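Local coordinates for chorismate mutase and shikimate 5-dehydrogenase fusion protein (Clostridium acetobutylicum, PDB 3FBT), which probably catalyses the reversible NADPH-linked reduction of 3-dehydroshikimate to shikimate through this dehydrogenase part of a fusion with chorismate mutase, at residues L62-P67 with N90-S95; I182-P187 with D212-P217; S197-E202 with T220-Y225; G236-V241 with I259-I264. All blocks are in the same frame, centred on the assembly; numbering follows the deposited sequence.

Contact 1. Residues L62-P67 with N90-S95; sequences LNVTIP and NTLKFS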
loop_
_atom_site.group_PDB
_atom_site.type_symbol
_atom_site.label_atom_id
_atom_site.label_comp_id
_atom_site.label_asym_id
_atom_site.label_seq_id
_atom_site.Cartn_x
_atom_site.Cartn_y
_atom_site.Cartn_z
ATOM N N LEU A 62 -8.441 2.874 6.350
ATOM C CA LEU A 62 -8.045 1.709 7.214
ATOM C C LEU A 62 -9.168 1.231 8.124
ATOM O O LEU A 62 -9.867 2.032 8.728
ATOM C CB LEU A 62 -6.876 2.058 8.182
ATOM C CG LEU A 62 -5.463 2.287 7.630
ATOM C CD1 LEU A 62 -4.345 2.558 8.715
ATOM C CD2 LEU A 62 -5.099 1.089 6.826
ATOM N N ASN A 63 -9.363 -0.064 8.220
ATOM C CA ASN A 63 -10.077 -0.611 9.352
ATOM C C ASN A 63 -9.086 -0.827 10.528
ATOM O O ASN A 63 -7.880 -1.007 10.340
ATOM C CB ASN A 63 -10.751 -1.923 8.971
ATOM C CG ASN A 63 -11.961 -1.725 8.050
ATOM O OD1 ASN A 63 -12.074 -2.360 7.038
ATOM N ND2 ASN A 63 -12.849 -0.880 8.432
ATOM N N VAL A 64 -9.597 -0.764 11.745
ATOM C CA VAL A 64 -8.765 -0.940 12.931
ATOM C C VAL A 64 -9.372 -2.089 13.718
ATOM O O VAL A 64 -10.556 -2.122 13.907
ATOM C CB VAL A 64 -8.852 0.236 13.823
ATOM C CG1 VAL A 64 -7.930 0.029 15.027
ATOM C CG2 VAL A 64 -8.461 1.601 13.026
ATOM N N THR A 65 -8.570 -3.023 14.188
ATOM C CA THR A 65 -9.077 -4.072 15.112
ATOM C C THR A 65 -8.258 -4.071 16.416
ATOM O O THR A 65 -7.642 -3.056 16.778
ATOM C CB THR A 65 -9.052 -5.462 14.436
ATOM O OG1 THR A 65 -9.813 -6.441 15.186
ATOM C CG2 THR A 65 -7.604 -5.940 14.243
ATOM N N ILE A 66 -8.224 -5.229 17.105
ATOM C CA ILE A 66 -7.580 -5.345 18.404
ATOM C C ILE A 66 -6.088 -5.322 18.261
ATOM O O ILE A 66 -5.560 -5.904 17.356
ATOM C CB ILE A 66 -7.836 -6.772 18.982
ATOM C CG1 ILE A 66 -9.261 -6.897 19.517
ATOM C CG2 ILE A 66 -6.687 -7.166 20.036
ATOM C CD1 ILE A 66 -9.554 -5.989 20.709
ATOM N N PRO A 67 -5.379 -4.690 19.198
ATOM C CA PRO A 67 -5.891 -3.938 20.354
ATOM C C PRO A 67 -5.950 -2.454 20.185
ATOM O O PRO A 67 -5.602 -1.771 21.125
ATOM C CB PRO A 67 -4.824 -4.167 21.441
ATOM C CG PRO A 67 -3.532 -4.421 20.648
ATOM C CD PRO A 67 -3.946 -4.996 19.296
ATOM N N ASN A 90 -13.574 1.634 14.626
ATOM C CA ASN A 90 -12.954 0.573 13.795
ATOM C C ASN A 90 -12.680 1.021 12.371
ATOM O O ASN A 90 -12.282 0.196 11.571
ATOM C CB ASN A 90 -13.828 -0.692 13.716
ATOM C CG ASN A 90 -15.005 -0.470 12.828
ATOM O OD1 ASN A 90 -15.407 0.665 12.664
ATOM N ND2 ASN A 90 -15.556 -1.525 12.215
ATOM N N THR A 91 -12.896 2.305 12.035
ATOM C CA THR A 91 -12.757 2.766 10.636
ATOM C C THR A 91 -12.098 4.179 10.625
ATOM O O THR A 91 -12.527 5.056 11.386
ATOM C CB THR A 91 -14.139 2.911 9.935
ATOM O OG1 THR A 91 -14.834 1.661 9.915
ATOM C CG2 THR A 91 -14.021 3.497 8.509
ATOM N N LEU A 92 -11.065 4.381 9.798
ATOM C CA LEU A 92 -10.337 5.640 9.760
ATOM C C LEU A 92 -10.432 6.229 8.356
ATOM O O LEU A 92 -10.226 5.533 7.410
ATOM C CB LEU A 92 -8.882 5.476 10.155
ATOM C CG LEU A 92 -8.609 4.631 11.411
ATOM C CD1 LEU A 92 -7.112 4.624 11.618
ATOM C CD2 LEU A 92 -9.248 5.278 12.625
ATOM N N LYS A 93 -10.840 7.479 8.274
ATOM C CA LYS A 93 -10.923 8.225 7.021
ATOM C C LYS A 93 -9.784 9.252 7.002
ATOM O O LYS A 93 -9.584 9.996 7.966
ATOM C CB LYS A 93 -12.230 8.992 6.962
ATOM C CG LYS A 93 -12.541 9.685 5.570
ATOM C CD LYS A 93 -13.846 10.570 5.719
ATOM C CE LYS A 93 -14.238 11.339 4.417
ATOM N NZ LYS A 93 -14.072 10.379 3.258
ATOM N N PHE A 94 -9.004 9.232 5.940
ATOM C CA PHE A 94 -7.879 10.149 5.822
ATOM C C PHE A 94 -8.348 11.332 5.027
ATOM O O PHE A 94 -9.003 11.177 3.998
ATOM C CB PHE A 94 -6.728 9.448 5.095
ATOM C CG PHE A 94 -6.091 8.381 5.937
ATOM C CD1 PHE A 94 -4.995 8.679 6.736
ATOM C CD2 PHE A 94 -6.647 7.119 6.007
ATOM C CE1 PHE A 94 -4.398 7.742 7.544
ATOM C CE2 PHE A 94 -6.073 6.134 6.839
ATOM C CZ PHE A 94 -4.966 6.417 7.623
ATOM N N SER A 95 -8.065 12.538 5.473
ATOM C CA SER A 95 -8.282 13.658 4.537
ATOM C C SER A 95 -7.230 14.728 4.764
ATOM O O SER A 95 -6.311 14.512 5.507
ATOM C CB SER A 95 -9.711 14.195 4.661
ATOM O OG SER A 95 -9.776 14.990 5.822
#
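Val64 pushes its CG2 methyl into the fork of Leu92, 3.4 Å from Leu92 CG and nearly as close to both methyls, a tight fit. The two side chains cross at about a right angle; Val64 CG1 lies anti to the backbone N (chi1 -178°), which sends CG2 to the Leu92 side. On the face that carries Leu62 and Leu92, Leu62 CG abuts the edge of the Phe94 ring, 4.0 Å from CE2, and Phe54 of helix 47-56 packs on both residues. Strands 61-64 and 91-94 run antiparallel as neighbours in the mixed sheet of the substrate-binding domain of the shikimate dehydrogenase family. Leu92 N gives a firm bond to Leu62 O (2.8 Å), while the return bond is weak. Val64 N bonds to Asn90 O at 2.9 Å, and Asn63 ND2 adds a weak bond to that oxygen. A classic beta bulge sets Asn90 and Thr91 opposite Phe102 of the next strand. On the other face Asn63 and Thr91 run alongside in one direction, ND2 3.5 Å from Thr91 OG1; Asn63 ND2 also bonds to Ser247 OG, and OD1 to Tyr37 OH. Asn90, predicted to bind shikimate, is tied through OD1 to Thr104 N.

Contact 2. Residues I182-P187 with D212-P217; sequences IINCTP and DLIYNP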
loop_
_atom_site.group_PDB
_atom_site.type_symbol
_atom_site.label_atom_id
_atom_site.label_comp_id
_atom_site.label_asym_id
_atom_site.label_seq_id
_atom_site.Cartn_x
_atom_site.Cartn_y
_atom_site.Cartn_z
ATOM N N ILE A 182 -31.614 -13.111 21.654
ATOM C CA ILE A 182 -30.378 -13.449 22.334
ATOM C C ILE A 182 -29.226 -13.454 21.310
ATOM O O ILE A 182 -29.323 -14.055 20.230
ATOM C CB ILE A 182 -30.459 -14.849 23.083
ATOM C CG1 ILE A 182 -29.131 -15.250 23.701
ATOM C CG2 ILE A 182 -30.929 -15.962 22.163
ATOM C CD1 ILE A 182 -29.141 -16.708 24.355
ATOM N N ILE A 183 -28.147 -12.764 21.677
ATOM C CA ILE A 183 -27.061 -12.413 20.746
ATOM C C ILE A 183 -25.712 -12.870 21.303
ATOM O O ILE A 183 -25.323 -12.455 22.393
ATOM C CB ILE A 183 -27.027 -10.887 20.554
ATOM C CG1 ILE A 183 -28.394 -10.386 20.073
ATOM C CG2 ILE A 183 -25.875 -10.469 19.567
ATOM C CD1 ILE A 183 -28.678 -8.987 20.500
ATOM N N ASN A 184 -24.999 -13.685 20.558
ATOM C CA ASN A 184 -23.693 -14.137 20.960
ATOM C C ASN A 184 -22.627 -13.159 20.515
ATOM O O ASN A 184 -22.436 -12.943 19.329
ATOM C CB ASN A 184 -23.370 -15.441 20.278
ATOM C CG ASN A 184 -22.026 -15.918 20.658
ATOM O OD1 ASN A 184 -21.687 -15.872 21.844
ATOM N ND2 ASN A 184 -21.203 -16.344 19.666
ATOM N N CYS A 185 -21.938 -12.559 21.466
ATOM C CA CYS A 185 -20.808 -11.703 21.162
ATOM C C CYS A 185 -19.484 -12.322 21.641
ATOM O O CYS A 185 -18.448 -11.665 21.599
ATOM C CB CYS A 185 -21.039 -10.354 21.853
ATOM S SG CYS A 185 -22.187 -9.341 20.936
ATOM N N THR A 186 -19.526 -13.583 22.072
ATOM C CA THR A 186 -18.366 -14.292 22.639
ATOM C C THR A 186 -17.622 -15.033 21.563
ATOM O O THR A 186 -18.149 -15.220 20.505
ATOM C CB THR A 186 -18.761 -15.485 23.674
ATOM O OG1 THR A 186 -19.173 -16.646 22.944
ATOM C CG2 THR A 186 -19.839 -15.096 24.606
ATOM N N PRO A 187 -16.407 -15.533 21.883
ATOM C CA PRO A 187 -15.724 -16.357 20.835
ATOM C C PRO A 187 -16.058 -17.836 20.800
ATOM O O PRO A 187 -15.531 -18.526 19.930
ATOM C CB PRO A 187 -14.210 -16.189 21.126
ATOM C CG PRO A 187 -14.153 -15.743 22.562
ATOM C CD PRO A 187 -15.435 -14.868 22.769
ATOM N N ASP A 212 -25.987 -14.907 16.066
ATOM C CA ASP A 212 -24.560 -15.084 16.338
ATOM C C ASP A 212 -23.723 -14.147 15.451
ATOM O O ASP A 212 -23.915 -14.090 14.254
ATOM C CB ASP A 212 -24.126 -16.504 16.042
ATOM C CG ASP A 212 -22.873 -16.895 16.828
ATOM O OD1 ASP A 212 -22.097 -15.980 17.164
ATOM O OD2 ASP A 212 -22.693 -18.113 17.167
ATOM N N LEU A 213 -22.786 -13.411 16.020
ATOM C CA LEU A 213 -21.932 -12.540 15.185
ATOM C C LEU A 213 -20.823 -13.329 14.494
ATOM O O LEU A 213 -20.146 -12.808 13.617
ATOM C CB LEU A 213 -21.304 -11.397 15.980
ATOM C CG LEU A 213 -21.974 -10.066 16.166
ATOM C CD1 LEU A 213 -23.365 -10.259 16.781
ATOM C CD2 LEU A 213 -21.051 -9.380 17.091
ATOM N N ILE A 214 -20.627 -14.573 14.901
ATOM C CA ILE A 214 -19.834 -15.523 14.154
ATOM C C ILE A 214 -20.471 -15.913 12.811
ATOM O O ILE A 214 -21.700 -16.171 12.743
ATOM C CB ILE A 214 -19.708 -16.775 14.982
ATOM C CG1 ILE A 214 -19.017 -16.400 16.321
ATOM C CG2 ILE A 214 -19.000 -17.925 14.136
ATOM C CD1 ILE A 214 -19.129 -17.496 17.410
ATOM N N TYR A 215 -19.644 -15.979 11.750
ATOM C CA TYR A 215 -20.109 -16.296 10.363
ATOM C C TYR A 215 -19.336 -17.488 9.813
ATOM O O TYR A 215 -19.613 -17.993 8.722
ATOM C CB TYR A 215 -19.882 -15.101 9.379
ATOM C CG TYR A 215 -18.463 -14.557 9.403
ATOM C CD1 TYR A 215 -17.420 -15.179 8.689
ATOM C CD2 TYR A 215 -18.157 -13.473 10.186
ATOM C CE1 TYR A 215 -16.086 -14.681 8.764
ATOM C CE2 TYR A 215 -16.886 -12.986 10.270
ATOM C CZ TYR A 215 -15.867 -13.576 9.561
ATOM O OH TYR A 215 -14.640 -13.023 9.731
ATOM N N ASN A 216 -18.295 -17.902 10.509
ATOM C CA ASN A 216 -17.644 -19.129 10.117
ATOM C C ASN A 216 -17.336 -19.833 11.392
ATOM O O ASN A 216 -16.524 -19.318 12.168
ATOM C CB ASN A 216 -16.331 -18.825 9.414
ATOM C CG ASN A 216 -15.629 -20.078 8.954
ATOM O OD1 ASN A 216 -16.223 -21.165 8.934
ATOM N ND2 ASN A 216 -14.356 -19.947 8.585
ATOM N N PRO A 217 -17.983 -20.992 11.635
ATOM C CA PRO A 217 -18.881 -21.716 10.706
ATOM C C PRO A 217 -20.215 -21.042 10.474
ATOM O O PRO A 217 -20.622 -20.166 11.282
ATOM C CB PRO A 217 -19.066 -23.101 11.374
ATOM C CG PRO A 217 -18.636 -22.906 12.809
ATOM C CD PRO A 217 -17.661 -21.775 12.840
#
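Strand 181-184 and the end of strand 209-212 run parallel, Asn184 pairing with Asp212 (CA-CA 4.8 Å) by bonding to the residues before and after it, Val211 and, weakly, Leu213 N to Asn184 O (3.4 Å). The Asn184 and Asp212 side chains leave the same face of the sheet side by side. Asn184 CG sits anti to its own N (chi1 179°), and ND2 thereby reaches Asp212 OD1 at 2.7 Å in a nearly straight bond. The carboxylate oxygen lies close to the amide plane, yet the donor stands above the carboxylate plane, the two flat groups being turned 81° apart. From the opposite face of that carboxylate, Ile214 N bonds to the same OD1 at 3.0 Å, closing an Asx turn. Asn184 makes a second Asx turn: its OD1 takes Thr186 N from well above the carbonyl plane and Thr186 OG1 on an in-plane lone pair at 2.9 Å. Ile214 CD1 lies 3.3 Å from Asn184 ND2. Away from these polar groups, Leu213 spreads its two methyls, CD1 against Ile183 CG2 at 3.8 Å and CD2 against Cys185 SG at 4.0 Å. Leu213 is a predicted NADP(+) contact and lies close to Ala133 of the glycine-rich loop, consistent with a Rossmann domain that binds its cofactor at the carboxyl ends of the strands. With Thr220 OG1 on its OD2, Asp212 has polar partners on both oxygens, which would favour the charged form of this buried acid; OD1 holds its own turn and, through Asn184 ND2, probably steadies the amide that makes the other.

Contact 3. Residues S197-E202 with T220-Y225; sequences SPVDKE and TLFLKY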
loop_
_atom_site.group_PDB
_atom_site.type_symbol
_atom_site.label_atom_id
_atom_site.label_comp_id
_atom_site.label_asym_id
_atom_site.label_seq_id
_atom_site.Cartn_x
_atom_site.Cartn_y
_atom_site.Cartn_z
ATOM N N SER A 197 -20.677 -23.916 22.723
ATOM C CA SER A 197 -21.675 -22.924 22.657
ATOM C C SER A 197 -21.500 -22.064 23.892
ATOM O O SER A 197 -21.104 -22.573 24.931
ATOM C CB SER A 197 -22.989 -23.615 22.654
ATOM O OG SER A 197 -24.001 -22.700 22.512
ATOM N N PRO A 198 -21.798 -20.753 23.808
ATOM C CA PRO A 198 -21.831 -20.059 25.090
ATOM C C PRO A 198 -22.994 -20.493 26.031
ATOM O O PRO A 198 -22.859 -20.322 27.225
ATOM C CB PRO A 198 -22.003 -18.574 24.694
ATOM C CG PRO A 198 -22.740 -18.649 23.378
ATOM C CD PRO A 198 -22.157 -19.867 22.691
ATOM N N VAL A 199 -24.139 -20.960 25.516
ATOM C CA VAL A 199 -25.265 -21.362 26.399
ATOM C C VAL A 199 -25.874 -22.727 26.033
ATOM O O VAL A 199 -25.603 -23.278 24.947
ATOM C CB VAL A 199 -26.387 -20.272 26.458
ATOM C CG1 VAL A 199 -25.856 -18.933 26.978
ATOM C CG2 VAL A 199 -26.949 -20.040 25.140
ATOM N N ASP A 200 -26.683 -23.309 26.932
ATOM C CA ASP A 200 -27.318 -24.597 26.597
ATOM C C ASP A 200 -28.518 -24.357 25.692
ATOM O O ASP A 200 -29.072 -23.250 25.664
ATOM C CB ASP A 200 -27.802 -25.357 27.840
ATOM C CG ASP A 200 -26.678 -25.722 28.800
ATOM O OD1 ASP A 200 -25.738 -26.431 28.367
ATOM O OD2 ASP A 200 -26.742 -25.303 30.004
ATOM N N LYS A 201 -28.927 -25.397 24.969
ATOM C CA LYS A 201 -30.086 -25.312 24.036
ATOM C C LYS A 201 -31.381 -24.966 24.720
ATOM O O LYS A 201 -32.269 -24.280 24.183
ATOM C CB LYS A 201 -30.306 -26.642 23.337
ATOM C CG LYS A 201 -31.576 -26.617 22.514
ATOM C CD LYS A 201 -31.684 -27.821 21.626
ATOM C CE LYS A 201 -33.093 -27.891 21.043
ATOM N NZ LYS A 201 -34.121 -28.441 22.020
ATOM N N GLU A 202 -31.502 -25.461 25.935
ATOM C CA GLU A 202 -32.623 -25.081 26.807
ATOM C C GLU A 202 -32.639 -23.592 27.040
ATOM O O GLU A 202 -33.694 -22.990 27.345
ATOM C CB GLU A 202 -32.418 -25.808 28.136
ATOM C CG GLU A 202 -30.948 -26.140 28.277
ATOM C CD GLU A 202 -30.613 -26.704 29.591
ATOM O OE1 GLU A 202 -31.511 -27.358 30.172
ATOM O OE2 GLU A 202 -29.456 -26.496 30.048
ATOM N N THR A 220 -23.031 -22.225 13.892
ATOM C CA THR A 220 -22.459 -22.602 15.153
ATOM C C THR A 220 -23.375 -23.616 15.933
ATOM O O THR A 220 -24.590 -23.656 15.739
ATOM C CB THR A 220 -22.253 -21.353 16.021
ATOM O OG1 THR A 220 -23.493 -20.656 16.159
ATOM C CG2 THR A 220 -21.213 -20.367 15.400
ATOM N N LEU A 221 -22.795 -24.400 16.832
ATOM C CA LEU A 221 -23.590 -25.144 17.814
ATOM C C LEU A 221 -24.697 -24.237 18.340
ATOM O O LEU A 221 -25.886 -24.585 18.339
ATOM C CB LEU A 221 -22.698 -25.644 18.961
ATOM C CG LEU A 221 -23.283 -26.699 19.924
ATOM C CD1 LEU A 221 -23.843 -27.925 19.143
ATOM C CD2 LEU A 221 -22.244 -27.144 20.944
ATOM N N PHE A 222 -24.313 -23.040 18.769
ATOM C CA PHE A 222 -25.290 -22.092 19.240
ATOM C C PHE A 222 -26.464 -21.913 18.284
ATOM O O PHE A 222 -27.612 -21.836 18.757
ATOM C CB PHE A 222 -24.630 -20.749 19.528
ATOM C CG PHE A 222 -25.586 -19.615 19.827
ATOM C CD1 PHE A 222 -26.197 -19.533 21.052
ATOM C CD2 PHE A 222 -25.803 -18.587 18.905
ATOM C CE1 PHE A 222 -27.001 -18.494 21.345
ATOM C CE2 PHE A 222 -26.583 -17.506 19.197
ATOM C CZ PHE A 222 -27.200 -17.461 20.430
ATOM N N LEU A 223 -26.200 -21.776 16.975
ATOM C CA LEU A 223 -27.261 -21.620 16.011
ATOM C C LEU A 223 -28.045 -22.918 15.607
ATOM O O LEU A 223 -29.241 -22.854 15.298
ATOM C CB LEU A 223 -26.745 -20.905 14.768
ATOM C CG LEU A 223 -26.317 -19.438 14.944
ATOM C CD1 LEU A 223 -25.799 -18.974 13.606
ATOM C CD2 LEU A 223 -27.499 -18.541 15.414
ATOM N N LYS A 224 -27.365 -24.059 15.574
ATOM C CA LYS A 224 -28.042 -25.345 15.405
ATOM C C LYS A 224 -29.138 -25.456 16.478
ATOM O O LYS A 224 -30.371 -25.519 16.174
ATOM C CB LYS A 224 -27.038 -26.492 15.571
ATOM C CG LYS A 224 -27.688 -27.862 15.420
ATOM C CD LYS A 224 -26.898 -28.942 16.080
ATOM C CE LYS A 224 -25.437 -28.970 15.577
ATOM N NZ LYS A 224 -24.859 -30.371 15.669
ATOM N N TYR A 225 -28.679 -25.395 17.730
ATOM C CA TYR A 225 -29.551 -25.314 18.895
ATOM C C TYR A 225 -30.789 -24.515 18.621
ATOM O O TYR A 225 -31.885 -24.923 18.999
ATOM C CB TYR A 225 -28.847 -24.622 20.053
ATOM C CG TYR A 225 -27.845 -25.462 20.740
ATOM C CD1 TYR A 225 -27.635 -26.776 20.366
ATOM C CD2 TYR A 225 -27.113 -24.941 21.812
ATOM C CE1 TYR A 225 -26.689 -27.565 21.037
ATOM C CE2 TYR A 225 -26.180 -25.673 22.456
ATOM C CZ TYR A 225 -25.979 -26.989 22.098
ATOM O OH TYR A 225 -25.029 -27.698 22.804
#
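Tyr225 lays one face of its ring over Lys201, whose CB stands 3.9 Å from the ring centroid and 17° off the normal, a CH-pi contact. The opposite face rests on Leu221 O of its own helix, so the ring is sandwiched between a lysine methylene and a backbone carbonyl. Its edge meets Val199 O in the ring plane, 3.5 Å from CE2. The rest of the lysine chain crosses the tyrosine obliquely, CG, CD and CE running past Tyr225 O. These residues join the loop and start of helix 201-204 to the beginning of helix 221-228, which packs by Phe222 against strand 181-184 of the parallel Rossmann sheet. Phe222 points with Val199, the two side by side, and Val199 CG2 touches the ring edge at CE1 (4.1 Å). Pro198 crosses Phe222 at about a right angle, CD against CB. Between the two aromatic residues sits Ser197: with OG anti to the backbone N (chi1 -176°), the hydroxyl reaches Val199 O on an in-plane lone pair at 3.0 Å. This bond closes a short loop from Ser197 to Val199, while OG also lies 3.6 Å from Phe222 CB.

Contact 4. Residues G236-V241 with I259-I264; sequences GLYMLV and IIVDEI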
loop_
_atom_site.group_PDB
_atom_site.type_symbol
_atom_site.label_atom_id
_atom_site.label_comp_id
_atom_site.label_asym_id
_atom_site.label_seq_id
_atom_site.Cartn_x
_atom_site.Cartn_y
_atom_site.Cartn_z
ATOM N N GLY A 236 -23.336 -14.178 11.333
ATOM C CA GLY A 236 -22.949 -12.780 11.196
ATOM C C GLY A 236 -22.446 -12.368 9.835
ATOM O O GLY A 236 -21.791 -11.346 9.734
ATOM N N LEU A 237 -22.708 -13.164 8.804
ATOM C CA LEU A 237 -22.190 -12.868 7.463
ATOM C C LEU A 237 -22.680 -11.548 6.874
ATOM O O LEU A 237 -21.881 -10.740 6.365
ATOM C CB LEU A 237 -22.430 -14.023 6.516
ATOM C CG LEU A 237 -21.771 -13.979 5.152
ATOM C CD1 LEU A 237 -20.251 -13.586 5.257
ATOM C CD2 LEU A 237 -21.953 -15.390 4.575
ATOM N N TYR A 238 -23.968 -11.262 7.024
ATOM C CA TYR A 238 -24.473 -10.042 6.497
ATOM C C TYR A 238 -23.843 -8.830 7.196
ATOM O O TYR A 238 -23.662 -7.775 6.604
ATOM C CB TYR A 238 -25.998 -10.002 6.585
ATOM C CG TYR A 238 -26.557 -9.048 5.579
ATOM C CD1 TYR A 238 -26.638 -9.401 4.233
ATOM C CD2 TYR A 238 -26.948 -7.786 5.960
ATOM C CE1 TYR A 238 -27.089 -8.485 3.289
ATOM C CE2 TYR A 238 -27.436 -6.860 5.028
ATOM C CZ TYR A 238 -27.496 -7.225 3.702
ATOM O OH TYR A 238 -27.992 -6.291 2.783
ATOM N N MET A 239 -23.539 -8.958 8.483
ATOM C CA MET A 239 -22.913 -7.897 9.198
ATOM C C MET A 239 -21.492 -7.666 8.629
ATOM O O MET A 239 -21.132 -6.562 8.375
ATOM C CB MET A 239 -22.845 -8.239 10.713
ATOM C CG MET A 239 -22.127 -7.147 11.582
ATOM S SD MET A 239 -22.227 -7.581 13.389
ATOM C CE MET A 239 -21.250 -6.304 14.158
ATOM N N LEU A 240 -20.694 -8.717 8.485
ATOM C CA LEU A 240 -19.372 -8.596 7.929
ATOM C C LEU A 240 -19.410 -7.895 6.570
ATOM O O LEU A 240 -18.625 -6.988 6.324
ATOM C CB LEU A 240 -18.760 -9.972 7.769
ATOM C CG LEU A 240 -17.297 -9.988 7.287
ATOM C CD1 LEU A 240 -16.338 -9.428 8.379
ATOM C CD2 LEU A 240 -16.975 -11.473 6.968
ATOM N N VAL A 241 -20.326 -8.309 5.688
ATOM C CA VAL A 241 -20.395 -7.746 4.358
ATOM C C VAL A 241 -20.852 -6.365 4.412
ATOM O O VAL A 241 -20.282 -5.503 3.738
ATOM C CB VAL A 241 -21.247 -8.610 3.387
ATOM C CG1 VAL A 241 -21.492 -7.864 2.085
ATOM C CG2 VAL A 241 -20.494 -9.893 3.143
ATOM N N ILE A 259 -27.899 -4.136 -3.424
ATOM C CA ILE A 259 -27.777 -5.180 -4.458
ATOM C C ILE A 259 -26.370 -5.750 -4.552
ATOM O O ILE A 259 -26.163 -6.938 -4.674
ATOM C CB ILE A 259 -28.026 -4.519 -5.851
ATOM C CG1 ILE A 259 -29.426 -3.902 -5.929
ATOM C CG2 ILE A 259 -27.605 -5.437 -6.980
ATOM C CD1 ILE A 259 -30.569 -4.817 -5.488
ATOM N N ILE A 260 -25.391 -4.863 -4.517
ATOM C CA ILE A 260 -23.969 -5.254 -4.351
ATOM C C ILE A 260 -23.727 -6.011 -3.051
ATOM O O ILE A 260 -23.035 -7.050 -3.048
ATOM C CB ILE A 260 -23.043 -4.022 -4.467
ATOM C CG1 ILE A 260 -23.134 -3.496 -5.905
ATOM C CG2 ILE A 260 -21.601 -4.424 -4.167
ATOM C CD1 ILE A 260 -22.766 -2.020 -6.069
ATOM N N VAL A 261 -24.349 -5.559 -1.956
ATOM C CA VAL A 261 -24.201 -6.304 -0.679
ATOM C C VAL A 261 -24.700 -7.790 -0.694
ATOM O O VAL A 261 -23.948 -8.686 -0.337
ATOM C CB VAL A 261 -24.707 -5.527 0.516
ATOM C CG1 VAL A 261 -24.399 -6.287 1.818
ATOM C CG2 VAL A 261 -24.006 -4.224 0.554
ATOM N N ASP A 262 -25.942 -8.046 -1.117
ATOM C CA ASP A 262 -26.451 -9.444 -1.172
ATOM C C ASP A 262 -25.621 -10.304 -2.081
ATOM O O ASP A 262 -25.331 -11.429 -1.776
ATOM C CB ASP A 262 -27.899 -9.489 -1.671
ATOM C CG ASP A 262 -28.737 -8.478 -1.015
ATOM O OD1 ASP A 262 -28.603 -8.282 0.199
ATOM O OD2 ASP A 262 -29.520 -7.837 -1.719
ATOM N N GLU A 263 -25.206 -9.736 -3.199
ATOM C CA GLU A 263 -24.349 -10.437 -4.154
ATOM C C GLU A 263 -22.999 -10.853 -3.542
ATOM O O GLU A 263 -22.561 -12.053 -3.596
ATOM C CB GLU A 263 -24.184 -9.531 -5.378
ATOM C CG GLU A 263 -23.377 -10.124 -6.489
ATOM C CD GLU A 263 -23.252 -9.164 -7.676
ATOM O OE1 GLU A 263 -22.718 -9.593 -8.725
ATOM O OE2 GLU A 263 -23.674 -7.975 -7.566
ATOM N N ILE A 264 -22.327 -9.894 -2.910
ATOM C CA ILE A 264 -21.150 -10.300 -2.162
ATOM C C ILE A 264 -21.488 -11.316 -1.050
ATOM O O ILE A 264 -20.747 -12.262 -0.807
ATOM C CB ILE A 264 -20.344 -9.085 -1.660
ATOM C CG1 ILE A 264 -20.084 -8.153 -2.876
ATOM C CG2 ILE A 264 -19.103 -9.570 -0.990
ATOM C CD1 ILE A 264 -19.091 -7.028 -2.653
#
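Asp262 OD1 is gripped by two groups: a salt bridge from Lys115 NZ, its stronger partner, and a weak hydrogen bond from Tyr238 OH at 3.3 Å. The carboxylate meets the tyrosine at the ring edge, near its plane, with the two flat groups only 24° apart; OD1 also lies 3.4 Å from Tyr238 CE1. Although the Asp262 side chain starts away from helix 237-252, its CG lies beside the backbone N (chi1 -46°), and the carboxylate swings back to the tyrosine. The positive charge of Lys115 would be expected to stabilise Asp262 as the anion. Tyr238, in turn, extends with CG anti to its backbone N, carrying the hydroxyl across to the other helix. The Val261 and Tyr238 side chains cross at about a right angle, Val261 CG1 standing 3.7 Å from Tyr238 CZ. The same methyl presses on Val241 CG1 at 3.3 Å, tighter than usual for two carbons, as the two valines pass each other head to tail. Val241 CG1 further reaches Ile264 CB at 4.1 Å, one turn along from Val261, so that it bears on two neighbouring residues of one helix side. Ile27 of helix 19-31 continues the apolar packing beyond Ile264. The axes of segments 237-241 and 259-264 approach to 9.7 Å, their directions 126° apart. This is an apolar helix-helix contact with one polar pair, Tyr238 and Asp262, beside the valines; it joins the two carboxyl-terminal helices, and Gly236, at the N-cap of helix 237-252, is predicted to bind NADP(+), as in the shikimate dehydrogenase family.

How the contacts relate
Contact 1 lies in the mixed sheet of the substrate-binding domain, while contacts 2 and 3 belong to the parallel Rossmann sheet and its flanking helix, on the opposite side of the chain's centre; contacts 1 and 2 have centres about 22 Å apart. Contacts 2 and 3 alternate along the chain and touch, their centres about 10 Å apart, Pro198 packing on Asn184. Contact 4 comes last in sequence. Its first helix follows the final parallel strand; the residue that precedes it, Gly236, bonds through N to Ile214 O of contact 2, and the helix continues as far as the Asn63 side chain of contact 1. Helix 237-252 thus bridges the two domains that probably hold shikimate and NADP(+).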